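Local coordinates for protein computational Design of Enzyme (Synthetic construct, PDB 3TP4) that is a computationally designed enzyme that probably carries an activated serine in a built-in catalytic triad, set in a TIM-barrel scaffold related to glycosyl hydrolase family 26, at residues A[68-80]-A[86-98]. Numbering follows the deposited sequence.
Sequences GWSTSIIEGNQRP and TRDENIALFADYI
Phe94 of helix 87-98 turns an edge to Trp69 and a face to Ile73, the edge meeting the face of the indole five-membered ring in an offset edge-to-face pair (centroids 5.5 Å apart, planes at 68°). Its CG stands anti to the backbone N (chi1 -159°), which carries the ring toward 68-80. From the root outward, Phe94 CB and CG meet Ile73 CG2, CD1 meets Ile73 CD1, CD2 lies 3.8 Å from Ile73 CB, CE1 (3.5 Å) and CZ press on Trp69 CB, and CE2 faces Ser70 O. Ile73 CD1 sits squarely over one face of this ring in a CH-pi contact, 3.9 Å from the centroid, while Ile74 CG1 touches the edge. Trp69 continues along the helix: NE1, hydrogen-bonded to Asn108, passes Ile98 CG1, and CH2 packs 3.9 Å from Tyr97 CB. Over one face of the Tyr97 ring lies Pro80, which follows a cis peptide bond; its CG is 3.7 Å from the ring centroid. An alanine in place of Tyr97 would probably leave Pro80 without the ring it lies on and open a gap where Tyr97 CD2 meets Trp69 CH2. Nearer the helix start, Asn90 grips the connection mainly through OD1 to Leu82 N, the ND2 bond to Ile74 O (3.4 Å) being weak. Arg87 crosses Ile74 at about a right angle, NH1 touching CG2 while it forms a salt bridge with Asp150. Thr86 and Glu89 close the helix start with a capping box. Strand 68-70 and helix 87-98 run nearly antiparallel (172°), within the first two elements of a beta-alpha-beta unit of the TIM barrel; Ser70 OG, at the strand's C-terminal end, is hydrogen-bonded to His37 NE2, consistent with the designed serine triad.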
loop_
_atom_site.group_PDB
_atom_site.type_symbol
_atom_site.label_atom_id
_atom_site.label_comp_id
_atom_site.label_asym_id
_atom_site.label_seq_id
_atom_site.Cartn_x
_atom_site.Cartn_y
_atom_site.Cartn_z
ATOM N N GLY A 68 -8.593 1.238 9.048
ATOM C CA GLY A 68 -8.383 1.159 7.610
ATOM C C GLY A 68 -9.482 1.873 6.828
ATOM O O GLY A 68 -10.619 1.950 7.286
ATOM N N TRP A 69 -9.135 2.386 5.647
ATOM C CA TRP A 69 -10.067 3.114 4.787
ATOM C C TRP A 69 -9.706 2.907 3.316
ATOM O O TRP A 69 -8.549 2.653 2.991
ATOM C CB TRP A 69 -9.969 4.606 5.041
ATOM C CG TRP A 69 -9.927 5.026 6.436
ATOM C CD1 TRP A 69 -8.834 5.431 7.132
ATOM C CD2 TRP A 69 -11.041 5.153 7.319
ATOM N NE1 TRP A 69 -9.191 5.790 8.402
ATOM C CE2 TRP A 69 -10.545 5.632 8.543
ATOM C CE3 TRP A 69 -12.412 4.901 7.194
ATOM C CZ2 TRP A 69 -11.370 5.859 9.647
ATOM C CZ3 TRP A 69 -13.232 5.129 8.289
ATOM C CH2 TRP A 69 -12.710 5.599 9.498
ATOM N N SER A 70 -10.688 3.031 2.428
ATOM C CA SER A 70 -10.419 2.938 0.987
ATOM C C SER A 70 -10.530 4.316 0.340
ATOM O O SER A 70 -11.343 5.125 0.769
ATOM C CB SER A 70 -11.413 1.992 0.314
ATOM O OG SER A 70 -11.260 0.669 0.796
ATOM N N THR A 71 -9.722 4.586 -0.687
ATOM C CA THR A 71 -9.838 5.860 -1.403
ATOM C C THR A 71 -11.194 5.962 -2.094
ATOM O O THR A 71 -11.631 7.040 -2.480
ATOM C CB THR A 71 -8.734 6.043 -2.439
ATOM O OG1 THR A 71 -8.753 4.942 -3.356
ATOM C CG2 THR A 71 -7.373 6.134 -1.752
ATOM N N SER A 72 -11.842 4.814 -2.235
ATOM C CA SER A 72 -13.228 4.705 -2.682
ATOM C C SER A 72 -14.165 5.727 -2.015
ATOM O O SER A 72 -15.183 6.122 -2.581
ATOM C CB SER A 72 -13.718 3.293 -2.371
ATOM O OG SER A 72 -14.771 2.924 -3.234
ATOM N N ILE A 73 -13.825 6.140 -0.802
ATOM C CA ILE A 73 -14.624 7.115 -0.069
ATOM C C ILE A 73 -14.713 8.449 -0.802
ATOM O O ILE A 73 -15.711 9.166 -0.692
ATOM C CB ILE A 73 -14.029 7.375 1.314
ATOM C CG1 ILE A 73 -14.201 6.143 2.210
ATOM C CG2 ILE A 73 -14.661 8.594 1.960
ATOM C CD1 ILE A 73 -13.365 6.210 3.435
ATOM N N ILE A 74 -13.656 8.794 -1.528
ATOM C CA ILE A 74 -13.619 10.055 -2.261
ATOM C C ILE A 74 -14.623 10.027 -3.413
ATOM O O ILE A 74 -15.202 11.050 -3.773
ATOM C CB ILE A 74 -12.211 10.331 -2.815
ATOM C CG1 ILE A 74 -11.241 10.627 -1.671
ATOM C CG2 ILE A 74 -12.236 11.484 -3.822
ATOM C CD1 ILE A 74 -9.776 10.448 -2.065
ATOM N N GLU A 75 -14.816 8.843 -3.981
ATOM C CA GLU A 75 -15.723 8.661 -5.102
ATOM C C GLU A 75 -17.165 8.612 -4.611
ATOM O O GLU A 75 -18.100 8.618 -5.407
ATOM C CB GLU A 75 -15.391 7.360 -5.832
ATOM C CG GLU A 75 -13.907 7.163 -6.114
ATOM C CD GLU A 75 -13.535 5.696 -6.272
ATOM O OE1 GLU A 75 -14.394 4.830 -5.993
ATOM O OE2 GLU A 75 -12.383 5.407 -6.667
ATOM N N GLY A 76 -17.336 8.553 -3.294
ATOM C CA GLY A 76 -18.653 8.435 -2.700
ATOM C C GLY A 76 -19.189 7.022 -2.817
ATOM O O GLY A 76 -20.394 6.799 -2.699
ATOM N N ASN A 77 -18.293 6.063 -3.051
ATOM C CA ASN A 77 -18.683 4.662 -3.207
ATOM C C ASN A 77 -18.507 3.857 -1.913
ATOM O O ASN A 77 -18.607 2.627 -1.908
ATOM C CB ASN A 77 -17.898 4.000 -4.343
ATOM C CG ASN A 77 -18.092 4.698 -5.679
ATOM O OD1 ASN A 77 -19.024 5.481 -5.853
ATOM N ND2 ASN A 77 -17.213 4.409 -6.634
ATOM N N GLN A 78 -18.246 4.565 -0.820
ATOM C CA GLN A 78 -18.031 3.932 0.471
ATOM C C GLN A 78 -18.209 5.002 1.534
ATOM O O GLN A 78 -17.697 6.113 1.400
ATOM C CB GLN A 78 -16.628 3.318 0.536
ATOM C CG GLN A 78 -16.550 1.997 1.280
ATOM C CD GLN A 78 -15.323 1.179 0.884
ATOM O OE1 GLN A 78 -14.514 0.781 1.733
ATOM N NE2 GLN A 78 -15.186 0.917 -0.413
ATOM N N ARG A 79 -18.973 4.688 2.574
ATOM C CA ARG A 79 -19.180 5.640 3.655
ATOM C C ARG A 79 -17.831 5.962 4.292
ATOM O O ARG A 79 -16.937 5.120 4.313
ATOM C CB ARG A 79 -20.141 5.054 4.691
ATOM C CG ARG A 79 -21.493 4.635 4.119
ATOM C CD ARG A 79 -22.404 4.058 5.201
ATOM N NE ARG A 79 -21.974 2.731 5.638
ATOM C CZ ARG A 79 -22.448 1.588 5.146
ATOM N NH1 ARG A 79 -23.377 1.604 4.197
ATOM N NH2 ARG A 79 -21.996 0.427 5.602
ATOM N N PRO A 80 -17.678 7.175 4.829
ATOM C CA PRO A 80 -18.683 8.229 4.984
ATOM C C PRO A 80 -18.854 9.038 3.706
ATOM O O PRO A 80 -19.442 10.120 3.744
ATOM C CB PRO A 80 -18.071 9.118 6.061
ATOM C CG PRO A 80 -16.593 9.016 5.802
ATOM C CD PRO A 80 -16.368 7.586 5.365
ATOM N N THR A 86 -19.829 16.546 -3.453
ATOM C CA THR A 86 -18.661 16.953 -4.222
ATOM C C THR A 86 -17.474 16.127 -3.715
ATOM O O THR A 86 -17.421 15.754 -2.537
ATOM C CB THR A 86 -18.359 18.467 -4.082
ATOM O OG1 THR A 86 -17.641 18.719 -2.870
ATOM C CG2 THR A 86 -19.647 19.279 -4.078
ATOM N N ARG A 87 -16.537 15.820 -4.600
ATOM C CA ARG A 87 -15.337 15.114 -4.181
ATOM C C ARG A 87 -14.667 15.858 -3.023
ATOM O O ARG A 87 -14.143 15.234 -2.097
ATOM C CB ARG A 87 -14.377 14.908 -5.358
ATOM C CG ARG A 87 -14.608 13.596 -6.104
ATOM C CD ARG A 87 -13.702 13.451 -7.325
ATOM N NE ARG A 87 -13.851 12.145 -7.966
ATOM C CZ ARG A 87 -12.910 11.204 -7.986
ATOM N NH1 ARG A 87 -11.729 11.419 -7.413
ATOM N NH2 ARG A 87 -13.144 10.046 -8.591
ATOM N N ASP A 88 -14.716 17.188 -3.063
ATOM C CA ASP A 88 -14.095 18.005 -2.024
ATOM C C ASP A 88 -14.709 17.799 -0.638
ATOM O O ASP A 88 -14.022 17.941 0.376
ATOM C CB ASP A 88 -14.145 19.488 -2.393
ATOM C CG ASP A 88 -13.195 19.837 -3.516
ATOM O OD1 ASP A 88 -13.659 19.956 -4.671
ATOM O OD2 ASP A 88 -11.983 19.986 -3.241
ATOM N N GLU A 89 -15.997 17.475 -0.587
ATOM C CA GLU A 89 -16.654 17.301 0.704
ATOM C C GLU A 89 -16.577 15.856 1.183
ATOM O O GLU A 89 -16.497 15.598 2.386
ATOM C CB GLU A 89 -18.093 17.831 0.693
ATOM C CG GLU A 89 -19.000 17.254 -0.377
ATOM C CD GLU A 89 -20.256 18.096 -0.573
ATOM O OE1 GLU A 89 -20.247 19.279 -0.166
ATOM O OE2 GLU A 89 -21.250 17.576 -1.125
ATOM N N ASN A 90 -16.598 14.919 0.241
ATOM C CA ASN A 90 -16.256 13.541 0.563
ATOM C C ASN A 90 -14.844 13.485 1.149
ATOM O O ASN A 90 -14.578 12.716 2.075
ATOM C CB ASN A 90 -16.380 12.633 -0.660
ATOM C CG ASN A 90 -17.790 12.109 -0.854
ATOM O OD1 ASN A 90 -18.633 12.214 0.036
ATOM N ND2 ASN A 90 -18.049 11.518 -2.016
ATOM N N ILE A 91 -13.954 14.323 0.622
ATOM C CA ILE A 91 -12.581 14.408 1.114
ATOM C C ILE A 91 -12.513 15.028 2.505
ATOM O O ILE A 91 -11.697 14.617 3.340
ATOM C CB ILE A 91 -11.672 15.207 0.151
ATOM C CG1 ILE A 91 -11.345 14.380 -1.094
ATOM C CG2 ILE A 91 -10.383 15.637 0.846
ATOM C CD1 ILE A 91 -10.524 15.146 -2.116
ATOM N N ALA A 92 -13.372 16.012 2.761
ATOM C CA ALA A 92 -13.420 16.641 4.077
ATOM C C ALA A 92 -13.953 15.671 5.132
ATOM O O ALA A 92 -13.485 15.663 6.271
ATOM C CB ALA A 92 -14.263 17.916 4.042
ATOM N N LEU A 93 -14.934 14.863 4.742
ATOM C CA LEU A 93 -15.473 13.816 5.602
ATOM C C LEU A 93 -14.397 12.752 5.898
ATOM O O LEU A 93 -14.174 12.380 7.052
ATOM C CB LEU A 93 -16.676 13.159 4.929
ATOM C CG LEU A 93 -17.976 13.971 4.881
ATOM C CD1 LEU A 93 -18.998 13.284 3.995
ATOM C CD2 LEU A 93 -18.537 14.174 6.282
ATOM N N PHE A 94 -13.754 12.272 4.837
ATOM C CA PHE A 94 -12.657 11.308 4.935
ATOM C C PHE A 94 -11.673 11.847 5.960
ATOM O O PHE A 94 -11.344 11.177 6.942
ATOM C CB PHE A 94 -11.995 11.160 3.560
ATOM C CG PHE A 94 -11.202 9.890 3.379
ATOM C CD1 PHE A 94 -10.740 9.164 4.469
ATOM C CD2 PHE A 94 -10.910 9.427 2.103
ATOM C CE1 PHE A 94 -9.996 7.988 4.289
ATOM C CE2 PHE A 94 -10.165 8.255 1.911
ATOM C CZ PHE A 94 -9.711 7.539 3.006
ATOM N N ALA A 95 -11.245 13.089 5.754
ATOM C CA ALA A 95 -10.290 13.729 6.647
ATOM C C ALA A 95 -10.807 13.813 8.071
ATOM O O ALA A 95 -10.038 13.680 9.023
ATOM C CB ALA A 95 -9.923 15.121 6.138
ATOM N N ASP A 96 -12.105 14.065 8.216
ATOM C CA ASP A 96 -12.710 14.174 9.540
ATOM C C ASP A 96 -12.636 12.841 10.297
ATOM O O ASP A 96 -12.297 12.798 11.481
ATOM C CB ASP A 96 -14.166 14.627 9.422
ATOM C CG ASP A 96 -14.857 14.738 10.773
ATOM O OD1 ASP A 96 -14.353 15.483 11.639
ATOM O OD2 ASP A 96 -15.891 14.062 10.973
ATOM N N TYR A 97 -12.955 11.759 9.603
ATOM C CA TYR A 97 -12.911 10.429 10.200
ATOM C C TYR A 97 -11.481 10.003 10.539
ATOM O O TYR A 97 -11.264 9.280 11.513
ATOM C CB TYR A 97 -13.566 9.415 9.269
ATOM C CG TYR A 97 -15.075 9.361 9.379
ATOM C CD1 TYR A 97 -15.828 10.520 9.564
ATOM C CD2 TYR A 97 -15.750 8.150 9.285
ATOM C CE1 TYR A 97 -17.210 10.466 9.655
ATOM C CE2 TYR A 97 -17.120 8.085 9.381
ATOM C CZ TYR A 97 -17.848 9.244 9.564
ATOM O OH TYR A 97 -19.217 9.162 9.656
ATOM N N ILE A 98 -10.514 10.450 9.739
ATOM C CA ILE A 98 -9.100 10.179 10.011
ATOM C C ILE A 98 -8.668 10.944 11.253
ATOM O O ILE A 98 -7.930 10.425 12.095
ATOM C CB ILE A 98 -8.190 10.576 8.811
ATOM C CG1 ILE A 98 -8.242 9.505 7.719
ATOM C CG2 ILE A 98 -6.743 10.788 9.262
ATOM C CD1 ILE A 98 -7.585 9.927 6.402
#